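PDB 6RXA: argininosuccinate lyase from Chelativorans sp., which is the aspartase/fumarase-superfamily C-N lyase EDDS lyase and probably splits argininosuccinate into fumarate and arginine. Local coordinates for residues A[154-157]-A[162-165]; A[216-221]-A[484-489]. The protein carries 2 engineered substitutions. One frame throughout, in Å; residues are numbered along the deposited sequence.

Contact 1 of 2, residues A[154-157]-A[162-165]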
ATOM      1  N   MET A 154     -19.676  19.126 -26.074  1.00 14.60           N
ATOM      2  CA  MET A 154     -18.360  19.388 -25.508  1.00 14.44           C
ATOM      3  C   MET A 154     -17.469  18.239 -25.953  1.00 15.34           C
ATOM      4  O   MET A 154     -17.956  17.207 -26.413  1.00 17.42           O
ATOM      5  CB  MET A 154     -18.403  19.464 -23.987  1.00 13.48           C
ATOM      6  CG  MET A 154     -18.598  18.117 -23.306  1.00 14.32           C
ATOM      7  SD  MET A 154     -18.573  18.261 -21.498  1.00 15.12           S
ATOM      8  CE  MET A 154     -18.285  16.545 -21.040  1.00 16.77           C
ATOM      9  N   VAL A 155     -16.160  18.412 -25.796  0.50 14.36           N
ATOM     10  CA  VAL A 155     -15.249  17.332 -26.153  0.50 16.94           C
ATOM     11  C   VAL A 155     -15.051  16.387 -24.973  0.50 14.56           C
ATOM     12  O   VAL A 155     -15.084  16.780 -23.801  0.50 16.24           O
ATOM     13  CB  VAL A 155     -13.895  17.849 -26.690  0.50 15.80           C
ATOM     14  CG1 VAL A 155     -14.118  18.829 -27.830  0.50 18.75           C
ATOM     15  CG2 VAL A 155     -13.083  18.494 -25.577  0.50 15.80           C
ATOM     16  N   VAL A 156     -14.847  15.120 -25.298  1.00 14.20           N
ATOM     17  CA  VAL A 156     -14.305  14.137 -24.371  1.00 13.65           C
ATOM     18  C   VAL A 156     -12.801  14.043 -24.620  1.00 13.62           C
ATOM     19  O   VAL A 156     -12.317  14.257 -25.741  1.00 13.77           O
ATOM     20  CB  VAL A 156     -15.005  12.770 -24.522  1.00 13.85           C
ATOM     21  CG1 VAL A 156     -14.640  12.099 -25.833  1.00 14.27           C
ATOM     22  CG2 VAL A 156     -14.657  11.853 -23.329  1.00 14.63           C
ATOM     23  N   TYR A 157     -12.056  13.708 -23.568  1.00 13.40           N
ATOM     24  CA  TYR A 157     -10.604  13.599 -23.597  1.00 12.87           C
ATOM     25  C   TYR A 157     -10.182  12.143 -23.469  1.00 12.65           C
ATOM     26  O   TYR A 157     -10.834  11.345 -22.789  1.00 13.37           O
ATOM     27  CB  TYR A 157      -9.981  14.390 -22.417  1.00 12.87           C
ATOM     28  CG  TYR A 157     -10.250  15.868 -22.517  1.00 13.00           C
ATOM     29  CD1 TYR A 157     -11.430  16.412 -22.023  1.00 13.74           C
ATOM     30  CD2 TYR A 157      -9.345  16.711 -23.147  1.00 12.91           C
ATOM     31  CE1 TYR A 157     -11.698  17.757 -22.152  1.00 14.91           C
ATOM     32  CE2 TYR A 157      -9.599  18.052 -23.285  1.00 13.29           C
ATOM     33  CZ  TYR A 157     -10.784  18.574 -22.788  1.00 14.83           C
ATOM     34  OH  TYR A 157     -11.059  19.919 -22.926  1.00 15.23           O
ATOM     35  N   GLU A 162      -7.851  16.334 -26.465  1.00 13.21           N
ATOM     36  CA  GLU A 162      -9.205  16.338 -27.012  1.00 13.57           C
ATOM     37  C   GLU A 162      -9.368  15.198 -28.000  1.00 13.21           C
ATOM     38  O   GLU A 162      -8.540  15.025 -28.910  1.00 13.24           O
ATOM     39  CB  GLU A 162      -9.501  17.663 -27.716  1.00 13.58           C
ATOM     40  CG  GLU A 162      -9.506  18.870 -26.796  1.00 14.10           C
ATOM     41  CD  GLU A 162     -10.159  20.095 -27.396  1.00 15.51           C
ATOM     42  OE1 GLU A 162     -10.795  19.975 -28.460  1.00 15.38           O
ATOM     43  OE2 GLU A 162     -10.027  21.194 -26.792  1.00 15.67           O
ATOM     44  N   ALA A 163     -10.445  14.425 -27.827  1.00 12.58           N
ATOM     45  CA  ALA A 163     -10.659  13.191 -28.587  1.00 12.62           C
ATOM     46  C   ALA A 163     -11.780  13.330 -29.610  1.00 13.57           C
ATOM     47  O   ALA A 163     -11.499  13.370 -30.814  1.00 14.28           O
ATOM     48  CB  ALA A 163     -10.886  12.014 -27.634  1.00 12.76           C
ATOM     49  N   GLN A 164     -13.041  13.370 -29.183  1.00 13.31           N
ATOM     50  CA  GLN A 164     -14.186  13.475 -30.087  1.00 14.41           C
ATOM     51  C   GLN A 164     -15.289  14.252 -29.393  1.00 13.81           C
ATOM     52  O   GLN A 164     -15.281  14.432 -28.173  1.00 13.83           O
ATOM     53  CB  GLN A 164     -14.704  12.096 -30.501  1.00 16.23           C
ATOM     54  CG  GLN A 164     -13.738  11.250 -31.346  1.00 16.20           C
ATOM     55  CD  GLN A 164     -14.279   9.857 -31.627  1.00 16.55           C
ATOM     56  OE1 GLN A 164     -15.307   9.449 -31.079  1.00 16.76           O
ATOM     57  NE2 GLN A 164     -13.582   9.115 -32.482  1.00 16.12           N
ATOM     58  N   PRO A 165     -16.306  14.706 -30.149  1.00 14.31           N
ATOM     59  CA  PRO A 165     -17.431  15.417 -29.524  1.00 14.88           C
ATOM     60  C   PRO A 165     -18.386  14.472 -28.806  1.00 15.13           C
ATOM     61  O   PRO A 165     -18.731  13.404 -29.315  1.00 15.12           O
ATOM     62  CB  PRO A 165     -18.129  16.096 -30.714  1.00 16.31           C
ATOM     63  CG  PRO A 165     -17.104  16.095 -31.824  1.00 16.54           C
ATOM     64  CD  PRO A 165     -16.350  14.815 -31.618  1.00 15.21           C
TER
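Y157 and E162 run side by side in the closely packed part of this hairpin. E162 CG lies obliquely off the phenol, 3.6 Å from Y157 CE2, while the carboxylate plane stands 87° from the ring. With CG beside its own backbone N (chi1 -64°) and the chain extended beyond, the carboxylate rises to the level of Y157 OH and is held at OE2 by N363. V155 crosses it obliquely, CG1 3.6 Å from E162 OE1. E266 of the second subunit accepts a hydrogen bond from Y157 OH and also comes close to E162 OE2, a pairing of acids that may favour protonation of one. A lysine in place of E162 would probably leave N363 ND2 without its acceptor. At the neighbouring pair the side chains are looser: V156 CG1 and A163 CB are 4.2 Å apart. Here the backbone does the gripping. A163 N bonds V156 O at 2.8 Å and V156 N bonds Q164 O at 3.0 Å, so two residues face one, consistent with a beta bulge. T203 of the third subunit packs on V156 and A163, and M283 of the second on A163 and Q164. Helix 353-362 lies against M154, V155 and E162, and M154 also reaches helix 168-193.

Contact 2 of 2, residues A[216-221]-A[484-489]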
ATOM      1  N   SER A 216     -29.138 -13.217  17.120  1.00 15.97           N
ATOM      2  CA  SER A 216     -28.953 -12.650  15.788  1.00 16.47           C
ATOM      3  C   SER A 216     -30.179 -11.860  15.352  1.00 15.88           C
ATOM      4  O   SER A 216     -30.064 -10.715  14.911  1.00 16.36           O
ATOM      5  CB  SER A 216     -28.664 -13.796  14.817  1.00 17.37           C
ATOM      6  OG  SER A 216     -28.495 -13.335  13.496  1.00 17.69           O
ATOM      7  N   ALA A 217     -31.368 -12.441  15.512  1.00 16.13           N
ATOM      8  CA  ALA A 217     -32.595 -11.762  15.110  1.00 17.85           C
ATOM      9  C   ALA A 217     -32.830 -10.502  15.930  1.00 17.83           C
ATOM     10  O   ALA A 217     -33.247  -9.468  15.392  1.00 17.86           O
ATOM     11  CB  ALA A 217     -33.766 -12.731  15.259  1.00 19.58           C
ATOM     12  N   LEU A 218     -32.591 -10.571  17.242  1.00 17.94           N
ATOM     13  CA  LEU A 218     -32.802  -9.412  18.098  1.00 18.80           C
ATOM     14  C   LEU A 218     -31.910  -8.241  17.708  1.00 18.08           C
ATOM     15  O   LEU A 218     -32.260  -7.081  17.977  1.00 18.60           O
ATOM     16  CB  LEU A 218     -32.543  -9.820  19.549  1.00 19.02           C
ATOM     17  CG  LEU A 218     -33.652 -10.641  20.214  1.00 19.26           C
ATOM     18  CD1 LEU A 218     -33.134 -11.236  21.516  1.00 19.15           C
ATOM     19  CD2 LEU A 218     -34.875  -9.764  20.448  1.00 19.84           C
ATOM     20  N   LEU A 219     -30.757  -8.520  17.094  1.00 16.00           N
ATOM     21  CA  LEU A 219     -29.790  -7.505  16.702  1.00 14.60           C
ATOM     22  C   LEU A 219     -29.857  -7.181  15.218  1.00 15.52           C
ATOM     23  O   LEU A 219     -28.977  -6.485  14.706  1.00 16.16           O
ATOM     24  CB  LEU A 219     -28.377  -7.935  17.094  1.00 14.22           C
ATOM     25  CG  LEU A 219     -28.163  -8.048  18.607  1.00 16.22           C
ATOM     26  CD1 LEU A 219     -26.891  -8.811  18.893  1.00 17.19           C
ATOM     27  CD2 LEU A 219     -28.107  -6.679  19.266  1.00 17.11           C
ATOM     28  N   GLY A 220     -30.877  -7.666  14.514  1.00 16.57           N
ATOM     29  CA  GLY A 220     -31.073  -7.292  13.122  1.00 17.32           C
ATOM     30  C   GLY A 220     -30.210  -7.992  12.101  1.00 16.95           C
ATOM     31  O   GLY A 220     -30.240  -7.606  10.925  1.00 17.70           O
ATOM     32  N   PHE A 221     -29.434  -8.997  12.491  1.00 15.27           N
ATOM     33  CA  PHE A 221     -28.610  -9.705  11.517  1.00 14.99           C
ATOM     34  C   PHE A 221     -29.483 -10.613  10.654  1.00 15.50           C
ATOM     35  O   PHE A 221     -30.548 -11.068  11.077  1.00 17.06           O
ATOM     36  CB  PHE A 221     -27.558 -10.532  12.235  1.00 14.80           C
ATOM     37  CG  PHE A 221     -26.454  -9.722  12.864  1.00 15.46           C
ATOM     38  CD1 PHE A 221     -25.388  -9.274  12.108  1.00 15.62           C
ATOM     39  CD2 PHE A 221     -26.460  -9.447  14.223  1.00 15.73           C
ATOM     40  CE1 PHE A 221     -24.361  -8.549  12.687  1.00 15.99           C
ATOM     41  CE2 PHE A 221     -25.427  -8.734  14.804  1.00 15.96           C
ATOM     42  CZ  PHE A 221     -24.372  -8.288  14.035  1.00 15.26           C
ATOM     43  N   GLN A 484     -36.651  -2.143  17.730  1.00 19.80           N
ATOM     44  CA  GLN A 484     -37.876  -1.933  18.503  1.00 22.07           C
ATOM     45  C   GLN A 484     -38.313  -3.213  19.209  1.00 22.38           C
ATOM     46  O   GLN A 484     -38.768  -3.167  20.361  1.00 23.31           O
ATOM     47  CB  GLN A 484     -38.990  -1.402  17.602  1.00 25.50           C
ATOM     48  CG  GLN A 484     -40.180  -0.836  18.376  1.00 32.44           C
ATOM     49  CD  GLN A 484     -39.792   0.335  19.265  1.00 38.23           C
ATOM     50  OE1 GLN A 484     -39.332   1.372  18.787  1.00 38.66           O
ATOM     51  NE2 GLN A 484     -39.959   0.163  20.570  1.00 41.57           N
ATOM     52  N   THR A 485     -38.192  -4.365  18.537  1.00 22.13           N
ATOM     53  CA  THR A 485     -38.509  -5.640  19.175  1.00 22.94           C
ATOM     54  C   THR A 485     -37.657  -5.845  20.425  1.00 21.91           C
ATOM     55  O   THR A 485     -38.164  -6.263  21.476  1.00 21.39           O
ATOM     56  CB  THR A 485     -38.297  -6.797  18.193  1.00 25.23           C
ATOM     57  OG1 THR A 485     -39.250  -6.727  17.128  1.00 26.14           O
ATOM     58  CG2 THR A 485     -38.441  -8.144  18.901  1.00 26.20           C
ATOM     59  N   LEU A 486     -36.356  -5.563  20.323  1.00 20.75           N
ATOM     60  CA  LEU A 486     -35.468  -5.695  21.473  1.00 19.28           C
ATOM     61  C   LEU A 486     -35.876  -4.742  22.588  1.00 18.56           C
ATOM     62  O   LEU A 486     -35.953  -5.130  23.759  1.00 18.86           O
ATOM     63  CB  LEU A 486     -34.027  -5.433  21.038  1.00 19.15           C
ATOM     64  CG  LEU A 486     -32.944  -5.538  22.113  1.00 19.53           C
ATOM     65  CD1 LEU A 486     -33.044  -6.873  22.840  1.00 18.95           C
ATOM     66  CD2 LEU A 486     -31.572  -5.339  21.479  1.00 19.95           C
ATOM     67  N   ALA A 487     -36.142  -3.478  22.242  1.00 19.69           N
ATOM     68  CA  ALA A 487     -36.536  -2.508  23.258  1.00 21.67           C
ATOM     69  C   ALA A 487     -37.817  -2.943  23.964  1.00 21.37           C
ATOM     70  O   ALA A 487     -37.916  -2.863  25.198  1.00 21.39           O
ATOM     71  CB  ALA A 487     -36.680  -1.125  22.621  1.00 23.40           C
ATOM     72  N   ASP A 488     -38.797  -3.447  23.202  1.00 21.72           N
ATOM     73  CA  ASP A 488     -40.033  -3.944  23.796  1.00 23.73           C
ATOM     74  C   ASP A 488     -39.774  -5.122  24.726  1.00 23.93           C
ATOM     75  O   ASP A 488     -40.385  -5.221  25.797  1.00 24.90           O
ATOM     76  CB  ASP A 488     -40.998  -4.400  22.698  1.00 25.98           C
ATOM     77  CG  ASP A 488     -41.586  -3.249  21.913  1.00 30.09           C
ATOM     78  OD1 ASP A 488     -41.330  -2.078  22.273  1.00 31.69           O
ATOM     79  OD2 ASP A 488     -42.293  -3.526  20.924  1.00 32.06           O
ATOM     80  N   SER A 489     -38.894  -6.039  24.315  1.00 22.05           N
ATOM     81  CA  SER A 489     -38.597  -7.213  25.124  1.00 22.85           C
ATOM     82  C   SER A 489     -37.958  -6.808  26.444  1.00 22.09           C
ATOM     83  O   SER A 489     -38.292  -7.356  27.503  1.00 21.43           O
ATOM     84  CB  SER A 489     -37.657  -8.150  24.362  1.00 25.50           C
ATOM     85  OG  SER A 489     -38.296  -8.730  23.237  1.00 28.27           O
TER
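L218 and L486 meet almost at right angles, each offering a methyl: L218 CD2 is 4.2 Å from L486 CD1. The L486 side chain starts out toward 216-221, and CG anti to the backbone N (chi1 -180°) carries its branches on to L218. L486 CB stands 3.9 Å from L218 O and CD2 lies 4.0 Å from the same oxygen, so the leucine packs on backbone as much as on side chain. L218 has CG beside its N (chi1 -76°), which turns its end nearer the long helix, where CD2 meets T485 CG2 at 4.2 Å. L219 sets off away from helix 451-500, yet its CD2 swings back to within 4.3 Å of L486 CD2. The short helix stops right here in a Schellman motif: G220, at positive phi, is the C-prime residue, with F221 N bonded to S216 O and G220 N to A217 O. R125 then takes L219 O in a hydrogen bond and makes a cation-pi contact with the F221 ring. On the long helix, T485 O accepts twice from S489, the OG (3.0 Å) and the backbone N arriving from opposite faces of the carbonyl plane. One turn is bridged again on the exposed side by Q484 NE2, bonded to D488 OD1 from above the carboxylate plane. Helix 35-56 packs close by, V52 touching L218, I46 and A49 touching L219, and Q45 touching L486.

Overall arrangement
Contact 1 and contact 2 sit on opposite sides of the chain's centre, 55 Å apart between centres and about 42 Å between nearest atoms, and they follow one another in series along the sequence. Only contact 1 lies near a site: the side chain of A163 is about 4 Å from that of T158, which binds fumarate in another structure of this protein, and about 6 Å from a bound formate, probably from the crystallisation liquor. It also meets two other subunits. Contact 2 is away from the annotated sites and touches no other chain of the assembly; it joins 216-221 to the long helix 451-500, across 262 intervening residues.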